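Side-chain contacts in Non-reducing end beta-L-arabinofuranosidase (PDB 5MQO), which probably hydrolyses glycosidic bonds of complex plant pectin, acting as a GH127 glycoside hydrolase, perhaps an aceric acidase, in a gut bacterium: residues G277-N281 with Q282-P286; E316-L319 with M320-T324; Y367-P370 with Y371-P374; W327-I330 with V331-M335; Y260-L263 with S264-L267. All blocks are in the same frame, centred on the assembly; numbering follows the deposited sequence.

How the interactions relate
All five interactions are local, each joining neighbours along the chain within the GH127 catalytic domain. In chain order they run 5, 1, 2, 4, 3. Interaction 5 lies on helix 258-270, and interaction 1 shapes the loop that leads from it to helix 297-314. Interactions 2 and 4 occupy the two ends of helix 317-333, with centres 16 Å apart. Interaction 3 closes a turn after strand 361-364 and touches interaction 4, its centre 10 Å away, where Tyr371 N meets Arg333 O at 2.7 Å. Interactions 3 and 5 are the farthest apart, about 33 Å between centres. The series thus samples the start, middle and end of helices in this domain and the loops that connect them.

Interaction 1 of 5, residues G277-N281 with Q282-P286; sequences GTDDN and QDRIP
Arg284 wraps back along the loop to reach Asp279, five residues earlier. Its CB already lies 3.5 Å from Asp279 OD1, and CG keeps near both that oxygen and the carbonyl O of Gly277. CD stays alongside OD1, and the chain, bent at chi2 and chi3, then presents the side of the guanidinium. NE donates to Asp279 OD1 at 3.0 Å, while NH2 reaches Asp279 OD2 at 3.2 Å and is the straighter of the two, 171° at the hydrogen. This is a side-on, two-pronged salt bridge, but not a coplanar one: the carboxylate and guanidinium planes are 58° apart, and both nitrogens come from above the carboxylate plane. Each partner has another hold, Arg284 NH2 on Ser359 O and Asp279 OD2 on Ser349 OG, which ties the pair to strand 347-349 and to the loop just before strand 361-364.

The framework is a type I beta turn from Asp279 to Gln282, in the connection between helices 258-270 and 297-314, with Gln282 N bonded to Asp279 O. Just outside it, Asp283 N bonds to Thr278 O at 2.9 Å, and Asp283 answers with its side chain. Its CG sits between the backbone N and the carbonyl carbon (chi1 76°), a setting that carries OD1 to Thr278 N, 2.7 Å away and nearly in line with the C-O bond. The other oxygen, OD2, takes a weak bond from Asn281 ND2 at 3.0 Å, the amide and carboxylate planes being steeply inclined. Nearby, Gly277 CA makes a CA-H...O contact of 3.2 Å with Asp283 O.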
loop_
_atom_site.group_PDB
_atom_site.type_symbol
_atom_site.label_atom_id
_atom_site.label_comp_id
_atom_site.label_asym_id
_atom_site.label_seq_id
_atom_site.Cartn_x
_atom_site.Cartn_y
_atom_site.Cartn_z
ATOM N N GLY A 277 11.924 26.761 -0.669
ATOM C CA GLY A 277 11.320 25.452 -0.775
ATOM C C GLY A 277 9.798 25.607 -0.762
ATOM O O GLY A 277 9.265 26.710 -0.632
ATOM N N THR A 278 9.089 24.496 -0.907
ATOM C CA THR A 278 7.673 24.552 -1.091
ATOM C C THR A 278 6.997 23.502 -0.242
ATOM O O THR A 278 7.566 22.454 0.021
ATOM C CB THR A 278 7.314 24.382 -2.586
ATOM O OG1 THR A 278 8.019 23.285 -3.151
ATOM C CG2 THR A 278 7.691 25.623 -3.380
ATOM N N ASP A 279 5.785 23.802 0.217
ATOM C CA ASP A 279 4.939 22.796 0.856
ATOM C C ASP A 279 4.797 21.584 -0.083
ATOM O O ASP A 279 4.878 20.448 0.320
ATOM C CB ASP A 279 3.554 23.388 1.184
ATOM C CG ASP A 279 3.601 24.487 2.247
ATOM O OD1 ASP A 279 4.667 24.629 2.918
ATOM O OD2 ASP A 279 2.550 25.201 2.395
ATOM N N ASP A 280 4.624 21.869 -1.356
ATOM C CA ASP A 280 4.421 20.869 -2.380
ATOM C C ASP A 280 5.554 19.865 -2.442
ATOM O O ASP A 280 5.293 18.686 -2.624
ATOM C CB ASP A 280 4.222 21.554 -3.732
ATOM C CG ASP A 280 3.567 20.670 -4.737
ATOM O OD1 ASP A 280 2.598 19.917 -4.413
ATOM O OD2 ASP A 280 3.994 20.762 -5.891
ATOM N N ASN A 281 6.798 20.315 -2.242
ATOM C CA ASN A 281 7.940 19.392 -2.053
ATOM C C ASN A 281 8.350 19.171 -0.574
ATOM O O ASN A 281 9.494 18.760 -0.300
ATOM C CB ASN A 281 9.143 19.818 -2.905
ATOM C CG ASN A 281 10.254 18.763 -2.917
ATOM O OD1 ASN A 281 10.004 17.547 -3.057
ATOM N ND2 ASN A 281 11.501 19.227 -2.731
ATOM N N GLN A 282 7.411 19.375 0.361
ATOM C CA GLN A 282 7.644 19.238 1.809
ATOM C C GLN A 282 9.009 19.829 2.251
ATOM O O GLN A 282 9.719 19.214 3.062
ATOM C CB GLN A 282 7.565 17.766 2.242
ATOM C CG GLN A 282 6.317 17.001 1.854
ATOM C CD GLN A 282 6.145 16.762 0.358
ATOM O OE1 GLN A 282 7.093 16.406 -0.345
ATOM N NE2 GLN A 282 4.923 16.978 -0.139
ATOM N N ASP A 283 9.397 20.986 1.697
ATOM C CA ASP A 283 10.709 21.560 2.004
ATOM C C ASP A 283 10.706 23.089 2.154
ATOM O O ASP A 283 11.750 23.717 1.936
ATOM C CB ASP A 283 11.818 21.032 1.022
ATOM C CG ASP A 283 11.792 21.672 -0.398
ATOM O OD1 ASP A 283 10.843 22.413 -0.755
ATOM O OD2 ASP A 283 12.753 21.410 -1.185
ATOM N N ARG A 284 9.556 23.674 2.528
ATOM C CA ARG A 284 9.466 25.109 2.849
ATOM C C ARG A 284 10.209 25.356 4.160
ATOM O O ARG A 284 10.962 26.326 4.286
ATOM C CB ARG A 284 8.011 25.607 2.980
ATOM C CG ARG A 284 7.877 27.133 3.031
ATOM C CD ARG A 284 6.704 27.646 3.865
ATOM N NE ARG A 284 5.395 27.499 3.205
ATOM C CZ ARG A 284 4.744 28.444 2.507
ATOM N NH1 ARG A 284 5.259 29.640 2.334
ATOM N NH2 ARG A 284 3.549 28.188 1.962
ATOM N N ILE A 285 10.001 24.447 5.104
ATOM C CA ILE A 285 10.588 24.485 6.446
ATOM C C ILE A 285 11.354 23.185 6.686
ATOM O O ILE A 285 11.105 22.193 6.011
ATOM C CB ILE A 285 9.488 24.712 7.526
ATOM C CG1 ILE A 285 8.601 23.447 7.740
ATOM C CG2 ILE A 285 8.638 25.928 7.143
ATOM C CD1 ILE A 285 7.329 23.662 8.540
ATOM N N PRO A 286 12.296 23.177 7.639
ATOM C CA PRO A 286 12.999 21.930 7.960
ATOM C C PRO A 286 12.102 20.768 8.355
ATOM O O PRO A 286 10.989 20.976 8.785
ATOM C CB PRO A 286 13.867 22.340 9.145
ATOM C CG PRO A 286 14.182 23.755 8.831
ATOM C CD PRO A 286 12.894 24.312 8.355
#

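Interaction 2 of 5, residues E316-L319 with M320-T324; sequences EQQL and MKNLT
Gln318 folds its side chain over the start of the next helical turn, its CG and CD lying against Asn322 OD1. With CG anti to the backbone N (chi1 173°) and a bend at chi2, the amide is carried forward along the helix, and NE2 donates to Asn322 OD1 at 2.8 Å. The bond is bent, 136° at the hydrogen, and the donor stands above the carbonyl plane of Asn322; the two amide planes are 68° apart. Both amides are held from the loop before helix 297-314: Gln318 NE2 also bonds to Tyr291 OH, and Asn322 ND2 to the carbonyls of Arg288 and Gln290.

This is an i to i+4 side-chain pair in the first turns of helix 317-333, laid beside the backbone bonds from Lys321 N to Gln317 O, from Asn322 N to Gln318 O and from Leu323 N to Leu319 O. Leu323 packs its CG against the carbonyl, 3.3 Å from Leu319 O. Further on, Met320 O receives both Thr324 N, at 3.0 Å, and Thr324 OG1, at 2.7 Å, the hydroxyl lying in the carbonyl plane. On the inward side Met320 and Leu323 pack against helices 297-314 and 382-399.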
loop_
_atom_site.group_PDB
_atom_site.type_symbol
_atom_site.label_atom_id
_atom_site.label_comp_id
_atom_site.label_asym_id
_atom_site.label_seq_id
_atom_site.Cartn_x
_atom_site.Cartn_y
_atom_site.Cartn_z
ATOM N N GLU A 316 16.757 8.631 16.939
ATOM C CA GLU A 316 16.574 10.054 17.266
ATOM C C GLU A 316 15.116 10.308 17.575
ATOM O O GLU A 316 14.295 10.348 16.690
ATOM C CB GLU A 316 17.033 10.953 16.109
ATOM C CG GLU A 316 17.179 12.448 16.477
ATOM C CD GLU A 316 17.305 13.351 15.251
ATOM O OE1 GLU A 316 17.424 12.762 14.145
ATOM O OE2 GLU A 316 17.280 14.611 15.382
ATOM N N GLN A 317 14.792 10.462 18.842
ATOM C CA GLN A 317 13.395 10.564 19.238
ATOM C C GLN A 317 12.604 11.646 18.503
ATOM O O GLN A 317 11.437 11.431 18.190
ATOM C CB GLN A 317 13.276 10.706 20.763
ATOM C CG GLN A 317 13.571 9.380 21.476
ATOM C CD GLN A 317 13.488 9.470 23.001
ATOM O OE1 GLN A 317 14.329 10.123 23.651
ATOM N NE2 GLN A 317 12.479 8.799 23.586
ATOM N N GLN A 318 13.246 12.776 18.204
ATOM C CA GLN A 318 12.556 13.931 17.608
ATOM C C GLN A 318 11.878 13.520 16.316
ATOM O O GLN A 318 10.725 13.811 16.123
ATOM C CB GLN A 318 13.516 15.110 17.406
ATOM C CG GLN A 318 12.962 16.308 16.633
ATOM C CD GLN A 318 11.662 16.887 17.181
ATOM O OE1 GLN A 318 11.480 17.031 18.391
ATOM N NE2 GLN A 318 10.759 17.243 16.282
ATOM N N LEU A 319 12.576 12.768 15.482
ATOM C CA LEU A 319 11.980 12.194 14.268
ATOM C C LEU A 319 10.631 11.458 14.500
ATOM O O LEU A 319 9.678 11.664 13.761
ATOM C CB LEU A 319 12.963 11.247 13.594
ATOM C CG LEU A 319 14.304 11.871 13.239
ATOM C CD1 LEU A 319 15.228 10.806 12.711
ATOM C CD2 LEU A 319 14.142 12.992 12.227
ATOM N N MET A 320 10.556 10.622 15.533
ATOM C CA MET A 320 9.311 9.930 15.904
ATOM C C MET A 320 8.277 10.900 16.482
ATOM O O MET A 320 7.089 10.642 16.400
ATOM C CB MET A 320 9.609 8.799 16.897
ATOM C CG MET A 320 8.520 7.734 17.060
ATOM S SD MET A 320 8.030 6.691 15.663
ATOM C CE MET A 320 9.490 6.771 14.616
ATOM N N LYS A 321 8.712 12.012 17.066
ATOM C CA LYS A 321 7.763 13.084 17.435
ATOM C C LYS A 321 7.089 13.688 16.185
ATOM O O LYS A 321 5.897 13.945 16.193
ATOM C CB LYS A 321 8.431 14.175 18.301
ATOM C CG LYS A 321 7.816 14.336 19.695
ATOM C CD LYS A 321 8.809 14.658 20.826
ATOM C CE LYS A 321 8.176 14.306 22.182
ATOM N NZ LYS A 321 8.763 15.053 23.330
ATOM N N ASN A 322 7.866 13.878 15.123
ATOM C CA ASN A 322 7.344 14.339 13.855
ATOM C C ASN A 322 6.528 13.260 13.201
ATOM O O ASN A 322 5.409 13.512 12.786
ATOM C CB ASN A 322 8.464 14.792 12.921
ATOM C CG ASN A 322 9.250 15.963 13.491
ATOM O OD1 ASN A 322 10.387 15.799 13.907
ATOM N ND2 ASN A 322 8.636 17.148 13.527
ATOM N N LEU A 323 7.056 12.050 13.134
ATOM C CA LEU A 323 6.391 10.991 12.359
ATOM C C LEU A 323 5.060 10.621 12.959
ATOM O O LEU A 323 4.120 10.366 12.203
ATOM C CB LEU A 323 7.264 9.752 12.191
ATOM C CG LEU A 323 8.500 9.905 11.287
ATOM C CD1 LEU A 323 9.383 8.655 11.385
ATOM C CD2 LEU A 323 8.126 10.210 9.839
ATOM N N THR A 324 4.940 10.641 14.294
ATOM C CA THR A 324 3.636 10.321 14.941
ATOM C C THR A 324 2.562 11.415 14.834
ATOM O O THR A 324 1.433 11.069 14.706
ATOM C CB THR A 324 3.760 9.783 16.396
ATOM O OG1 THR A 324 4.471 10.700 17.214
ATOM C CG2 THR A 324 4.533 8.535 16.417
#

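Interaction 3 of 5, residues Y367-P370 with Y371-P374; sequences YGRP and YQLP
The shortest polar bond here runs from Arg369 N to Gln372 OE1, 2.9 Å long, with an angle of 156° at the hydrogen. OE1 is met in the carbonyl plane of its amide. Gln372 reaches it with a fully stretched side chain, CG anti to the backbone N (chi1 175°) and the chain extended beyond, and this sends the amide back past CB of Arg369. The same OE1 lies 3.5 Å from Gly368 CA.

The arginine then lies over the amide it bonds through its backbone. Gln372 CD comes over one face of the guanidinium, 3.9 Å from Arg369 CZ, and the two planes are 30° apart, a loosely layered contact whose side chains cross at about a right angle. The guanidinium is not left to this contact, since Arg369 NH1 forms a salt bridge with Asp351. In the backbone, Gln372 N bonds to Arg369 O at 3.0 Å, closing a type II beta turn with Pro370 and Tyr371 at its corners. Pro370 CB touches Tyr371 CD2 at 3.8 Å.

Along the chain the turn falls between strand 361-364 and helix 382-399; Pro370 and Tyr371 pack on Arg333 near the end of helix 317-333, and the Tyr371 ring stacks with His587.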
loop_
_atom_site.group_PDB
_atom_site.type_symbol
_atom_site.label_atom_id
_atom_site.label_comp_id
_atom_site.label_asym_id
_atom_site.label_seq_id
_atom_site.Cartn_x
_atom_site.Cartn_y
_atom_site.Cartn_z
ATOM N N TYR A 367 -2.183 16.563 -0.713
ATOM C CA TYR A 367 -2.980 16.625 0.490
ATOM C C TYR A 367 -3.698 17.958 0.490
ATOM O O TYR A 367 -3.196 18.900 -0.054
ATOM C CB TYR A 367 -2.075 16.492 1.729
ATOM C CG TYR A 367 -1.632 15.078 2.049
ATOM C CD1 TYR A 367 -2.565 14.116 2.442
ATOM C CD2 TYR A 367 -0.277 14.688 1.982
ATOM C CE1 TYR A 367 -2.187 12.804 2.746
ATOM C CE2 TYR A 367 0.107 13.382 2.295
ATOM C CZ TYR A 367 -0.862 12.441 2.678
ATOM O OH TYR A 367 -0.543 11.139 2.996
ATOM N N GLY A 368 -4.882 18.017 1.091
ATOM C CA GLY A 368 -5.714 19.247 1.197
ATOM C C GLY A 368 -5.829 19.673 2.638
ATOM O O GLY A 368 -4.989 19.253 3.464
ATOM N N ARG A 369 -6.833 20.514 2.932
ATOM C CA ARG A 369 -7.183 20.929 4.300
ATOM C C ARG A 369 -7.623 19.721 5.103
ATOM O O ARG A 369 -8.095 18.746 4.523
ATOM C CB ARG A 369 -8.376 21.892 4.314
ATOM C CG ARG A 369 -8.134 23.313 3.767
ATOM C CD ARG A 369 -9.343 24.247 4.007
ATOM N NE ARG A 369 -10.615 23.513 3.915
ATOM C CZ ARG A 369 -11.275 23.282 2.789
ATOM N NH1 ARG A 369 -10.847 23.757 1.631
ATOM N NH2 ARG A 369 -12.389 22.582 2.814
ATOM N N PRO A 370 -7.491 19.774 6.438
ATOM C CA PRO A 370 -8.072 18.725 7.256
ATOM C C PRO A 370 -9.561 18.490 6.915
ATOM O O PRO A 370 -10.298 19.447 6.609
ATOM C CB PRO A 370 -7.932 19.268 8.695
ATOM C CG PRO A 370 -6.944 20.383 8.643
ATOM C CD PRO A 370 -6.619 20.668 7.215
ATOM N N TYR A 371 -9.979 17.226 6.940
ATOM C CA TYR A 371 -11.314 16.819 6.542
ATOM C C TYR A 371 -11.785 17.275 5.144
ATOM O O TYR A 371 -13.003 17.304 4.885
ATOM C CB TYR A 371 -12.321 17.250 7.608
ATOM C CG TYR A 371 -11.845 16.943 8.985
ATOM C CD1 TYR A 371 -11.820 15.623 9.467
ATOM C CD2 TYR A 371 -11.361 17.955 9.809
ATOM C CE1 TYR A 371 -11.338 15.336 10.747
ATOM C CE2 TYR A 371 -10.910 17.683 11.092
ATOM C CZ TYR A 371 -10.888 16.371 11.555
ATOM O OH TYR A 371 -10.401 16.138 12.816
ATOM N N GLN A 372 -10.875 17.624 4.239
ATOM C CA GLN A 372 -11.286 17.965 2.879
ATOM C C GLN A 372 -11.141 16.712 2.029
ATOM O O GLN A 372 -10.048 16.412 1.523
ATOM C CB GLN A 372 -10.471 19.130 2.312
ATOM C CG GLN A 372 -10.771 19.462 0.860
ATOM C CD GLN A 372 -9.919 20.587 0.321
ATOM O OE1 GLN A 372 -8.811 20.888 0.817
ATOM N NE2 GLN A 372 -10.427 21.225 -0.719
ATOM N N LEU A 373 -12.237 15.969 1.891
ATOM C CA LEU A 373 -12.191 14.645 1.250
ATOM C C LEU A 373 -13.189 14.434 0.118
ATOM O O LEU A 373 -13.952 13.481 0.152
ATOM C CB LEU A 373 -12.323 13.554 2.320
ATOM C CG LEU A 373 -11.193 13.619 3.368
ATOM C CD1 LEU A 373 -11.539 12.785 4.599
ATOM C CD2 LEU A 373 -9.852 13.201 2.767
ATOM N N PRO A 374 -13.146 15.290 -0.923
ATOM C CA PRO A 374 -14.054 15.151 -2.062
ATOM C C PRO A 374 -13.913 13.808 -2.783
ATOM O O PRO A 374 -12.909 13.146 -2.673
ATOM C CB PRO A 374 -13.583 16.270 -2.996
ATOM C CG PRO A 374 -12.122 16.392 -2.713
ATOM C CD PRO A 374 -12.111 16.311 -1.212
#

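Interaction 4 of 5, residues W327-I330 with V331-M335; sequences WNDI and VTRKM
Trp327 and Val331 meet obliquely, the valine's CG2 hanging over one face of the indole. It lies 4.0 Å from the centroid of the five-membered ring and 24° off the ring normal, a CH-pi contact displaced toward the rim. The tryptophan is fixed from other directions as well: NE1 bonds to Asn392 and the ring meets Tyr404 edge-to-face.

Elsewhere on this turn Asp329 is approached by two cations. Its CG is anti to the backbone N (chi1 -175°), which turns the carboxylate toward the residues that follow. Arg333 comes side-on and puts both NE, 2.9 Å away, and NH2, 3.0 Å away, on the single oxygen Asp329 OD1; the flat groups are 57° apart. Lys334, extended beyond CG, instead places NZ on the syn lone pair of Asp329 OD2 at 2.9 Å. This salt-bridge network sits near the C-terminal end of helix 317-333, and Ala293 N, donating to OD2, joins it to the loop before helix 297-314.

Asn328 O is gripped twice from opposite faces of its plane, by Thr332 N and by the Thr332 hydroxyl. The bond from Thr332 OG1 to Asn328 O is 2.7 Å long. Ile330 CG2 packs across Met335 CB, the two side chains nearly perpendicular.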
loop_
_atom_site.group_PDB
_atom_site.type_symbol
_atom_site.label_atom_id
_atom_site.label_comp_id
_atom_site.label_asym_id
_atom_site.label_seq_id
_atom_site.Cartn_x
_atom_site.Cartn_y
_atom_site.Cartn_z
ATOM N N TRP A 327 1.572 11.045 11.024
ATOM C CA TRP A 327 0.789 9.838 10.783
ATOM C C TRP A 327 -0.614 10.148 11.248
ATOM O O TRP A 327 -1.566 9.985 10.510
ATOM C CB TRP A 327 1.365 8.615 11.519
ATOM C CG TRP A 327 0.511 7.399 11.402
ATOM C CD1 TRP A 327 0.525 6.484 10.399
ATOM C CD2 TRP A 327 -0.491 6.971 12.325
ATOM N NE1 TRP A 327 -0.426 5.506 10.629
ATOM C CE2 TRP A 327 -1.064 5.789 11.810
ATOM C CE3 TRP A 327 -0.971 7.475 13.544
ATOM C CZ2 TRP A 327 -2.100 5.091 12.489
ATOM C CZ3 TRP A 327 -2.008 6.780 14.217
ATOM C CH2 TRP A 327 -2.555 5.606 13.682
ATOM N N ASN A 328 -0.703 10.653 12.462
ATOM C CA ASN A 328 -1.949 11.044 13.057
ATOM C C ASN A 328 -2.773 11.990 12.182
ATOM O O ASN A 328 -3.959 11.794 12.031
ATOM C CB ASN A 328 -1.664 11.712 14.411
ATOM C CG ASN A 328 -2.891 11.812 15.276
ATOM O OD1 ASN A 328 -3.635 12.811 15.224
ATOM N ND2 ASN A 328 -3.131 10.752 16.073
ATOM N N ASP A 329 -2.130 13.007 11.619
ATOM C CA ASP A 329 -2.769 14.000 10.723
ATOM C C ASP A 329 -3.389 13.343 9.480
ATOM O O ASP A 329 -4.564 13.524 9.171
ATOM C CB ASP A 329 -1.743 15.039 10.257
ATOM C CG ASP A 329 -2.381 16.152 9.438
ATOM O OD1 ASP A 329 -3.569 16.457 9.689
ATOM O OD2 ASP A 329 -1.707 16.723 8.547
ATOM N N ILE A 330 -2.588 12.550 8.801
ATOM C CA ILE A 330 -3.047 11.777 7.690
ATOM C C ILE A 330 -4.281 10.931 8.036
ATOM O O ILE A 330 -5.306 10.985 7.358
ATOM C CB ILE A 330 -1.913 10.844 7.180
ATOM C CG1 ILE A 330 -0.791 11.655 6.500
ATOM C CG2 ILE A 330 -2.457 9.826 6.195
ATOM C CD1 ILE A 330 0.552 10.963 6.469
ATOM N N VAL A 331 -4.178 10.137 9.084
ATOM C CA VAL A 331 -5.105 9.040 9.288
ATOM C C VAL A 331 -6.398 9.518 9.908
ATOM O O VAL A 331 -7.465 8.983 9.616
ATOM C CB VAL A 331 -4.430 7.929 10.135
ATOM C CG1 VAL A 331 -5.429 7.057 10.885
ATOM C CG2 VAL A 331 -3.545 7.085 9.230
ATOM N N THR A 332 -6.326 10.506 10.777
ATOM C CA THR A 332 -7.550 10.995 11.400
ATOM C C THR A 332 -8.165 12.208 10.632
ATOM O O THR A 332 -9.307 12.646 10.927
ATOM C CB THR A 332 -7.268 11.318 12.875
ATOM O OG1 THR A 332 -6.423 12.458 12.959
ATOM C CG2 THR A 332 -6.599 10.108 13.570
ATOM N N ARG A 333 -7.429 12.772 9.671
ATOM C CA ARG A 333 -7.868 14.032 9.071
ATOM C C ARG A 333 -7.757 14.166 7.577
ATOM O O ARG A 333 -8.453 15.011 7.026
ATOM C CB ARG A 333 -7.189 15.238 9.743
ATOM C CG ARG A 333 -7.149 15.167 11.268
ATOM C CD ARG A 333 -6.972 16.533 11.910
ATOM N NE ARG A 333 -5.817 17.203 11.349
ATOM C CZ ARG A 333 -5.508 18.485 11.535
ATOM N NH1 ARG A 333 -6.265 19.260 12.311
ATOM N NH2 ARG A 333 -4.422 18.996 10.937
ATOM N N LYS A 334 -6.910 13.381 6.914
ATOM C CA LYS A 334 -6.601 13.616 5.504
ATOM C C LYS A 334 -6.489 12.361 4.631
ATOM O O LYS A 334 -5.803 12.382 3.607
ATOM C CB LYS A 334 -5.297 14.396 5.424
ATOM C CG LYS A 334 -5.382 15.769 6.024
ATOM C CD LYS A 334 -4.105 16.536 5.764
ATOM C CE LYS A 334 -4.031 17.788 6.627
ATOM N NZ LYS A 334 -2.714 18.440 6.395
ATOM N N MET A 335 -7.150 11.273 5.012
ATOM C CA MET A 335 -7.007 10.007 4.295
ATOM C C MET A 335 -8.369 9.543 3.907
ATOM O O MET A 335 -9.292 9.556 4.729
ATOM C CB MET A 335 -6.382 8.966 5.191
ATOM C CG MET A 335 -6.249 7.595 4.568
ATOM S SD MET A 335 -5.395 6.475 5.679
ATOM C CE MET A 335 -6.801 5.954 6.652
#

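Interaction 5 of 5, residues Y260-L263 with S264-L267; sequences YLEL and SKNL
Leu263 CG stands anti to the backbone N (chi1 161°), whereas in Leu267 CG is beside the backbone N and anti to the carbonyl carbon (chi1 -71°); the two torsions turn the branches toward each other one helical turn apart. They cross obliquely and touch most closely between methyls, Leu263 CD1 to Leu267 CD1 at 3.4 Å, a tight approach. Leu267 CG also rests against the carbonyl O of Leu263, the acceptor of its own backbone NH.

A charged pair occupies the next position round. Glu262 is bent at chi2 and Lys265 at chi2 and chi3; these bends curl the lysine back and bring NZ to Glu262 OE2 at 2.9 Å. It arrives on the syn side of that oxygen, 24° out of the carboxylate plane. This i to i+3 salt bridge lies on the outer side of helix 258-270, with Glu262 exposed and Lys265 partly so. The lysine's methylene stem is used too: its CD lies 4.2 Å from Leu261 CG, and the side chain also packs on Val310 and Thr314 of helix 297-314.

Ser264 is buried, and its OG donates to Leu261 O at 3.0 Å, a carbonyl that also accepts the backbone NH of Lys265. This gives the hydroxyl a partner within its own helix, where Ser264 faces Val248 and Val249 of helix 243-255 and Val310 of helix 297-314.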
loop_
_atom_site.group_PDB
_atom_site.type_symbol
_atom_site.label_atom_id
_atom_site.label_comp_id
_atom_site.label_asym_id
_atom_site.label_seq_id
_atom_site.Cartn_x
_atom_site.Cartn_y
_atom_site.Cartn_z
ATOM N N TYR A 260 26.626 5.364 3.907
ATOM C CA TYR A 260 25.267 5.327 3.378
ATOM C C TYR A 260 24.231 5.827 4.385
ATOM O O TYR A 260 23.282 6.550 4.022
ATOM C CB TYR A 260 24.929 3.915 2.884
ATOM C CG TYR A 260 25.860 3.392 1.791
ATOM C CD1 TYR A 260 26.635 4.258 1.000
ATOM C CD2 TYR A 260 25.940 2.031 1.522
ATOM C CE1 TYR A 260 27.471 3.781 0.015
ATOM C CE2 TYR A 260 26.766 1.549 0.516
ATOM C CZ TYR A 260 27.533 2.435 -0.238
ATOM O OH TYR A 260 28.359 1.975 -1.247
ATOM N N LEU A 261 24.406 5.429 5.639
ATOM C CA LEU A 261 23.630 5.976 6.730
ATOM C C LEU A 261 23.903 7.473 6.878
ATOM O O LEU A 261 22.966 8.233 7.086
ATOM C CB LEU A 261 23.975 5.244 8.022
ATOM C CG LEU A 261 23.277 5.678 9.311
ATOM C CD1 LEU A 261 21.765 5.587 9.160
ATOM C CD2 LEU A 261 23.760 4.834 10.482
ATOM N N GLU A 262 25.164 7.904 6.780
ATOM C CA GLU A 262 25.466 9.349 6.893
ATOM C C GLU A 262 24.805 10.159 5.786
ATOM O O GLU A 262 24.349 11.276 6.036
ATOM C CB GLU A 262 26.975 9.662 6.912
ATOM C CG GLU A 262 27.671 9.460 8.260
ATOM C CD GLU A 262 26.961 10.118 9.450
ATOM O OE1 GLU A 262 26.707 11.358 9.401
ATOM O OE2 GLU A 262 26.655 9.374 10.426
ATOM N N LEU A 263 24.756 9.591 4.580
ATOM C CA LEU A 263 24.131 10.260 3.448
ATOM C C LEU A 263 22.645 10.445 3.758
ATOM O O LEU A 263 22.111 11.526 3.540
ATOM C CB LEU A 263 24.343 9.480 2.128
ATOM C CG LEU A 263 23.399 9.787 0.944
ATOM C CD1 LEU A 263 23.481 11.256 0.598
ATOM C CD2 LEU A 263 23.693 8.950 -0.293
ATOM N N SER A 264 22.009 9.398 4.285
ATOM C CA SER A 264 20.571 9.393 4.510
ATOM C C SER A 264 20.188 10.324 5.642
ATOM O O SER A 264 19.097 10.876 5.616
ATOM C CB SER A 264 20.036 7.957 4.741
ATOM O OG SER A 264 20.295 7.483 6.054
ATOM N N LYS A 265 21.071 10.504 6.626
ATOM C CA LYS A 265 20.874 11.543 7.650
ATOM C C LYS A 265 20.974 12.947 7.070
ATOM O O LYS A 265 20.156 13.800 7.392
ATOM C CB LYS A 265 21.876 11.409 8.780
ATOM C CG LYS A 265 21.520 10.324 9.767
ATOM C CD LYS A 265 22.741 9.655 10.395
ATOM C CE LYS A 265 23.409 10.532 11.447
ATOM N NZ LYS A 265 24.428 9.723 12.182
ATOM N N ASN A 266 21.984 13.186 6.235
ATOM C CA ASN A 266 22.147 14.498 5.590
ATOM C C ASN A 266 20.965 14.887 4.706
ATOM O O ASN A 266 20.498 16.025 4.752
ATOM C CB ASN A 266 23.461 14.584 4.791
ATOM C CG ASN A 266 24.683 14.602 5.694
ATOM O OD1 ASN A 266 24.682 15.238 6.755
ATOM N ND2 ASN A 266 25.725 13.885 5.295
ATOM N N LEU A 267 20.468 13.929 3.939
ATOM C CA LEU A 267 19.308 14.146 3.102
ATOM C C LEU A 267 18.080 14.671 3.867
ATOM O O LEU A 267 17.325 15.476 3.327
ATOM C CB LEU A 267 18.999 12.877 2.302
ATOM C CG LEU A 267 20.059 12.623 1.203
ATOM C CD1 LEU A 267 20.085 11.174 0.761
ATOM C CD2 LEU A 267 19.837 13.514 -0.012
#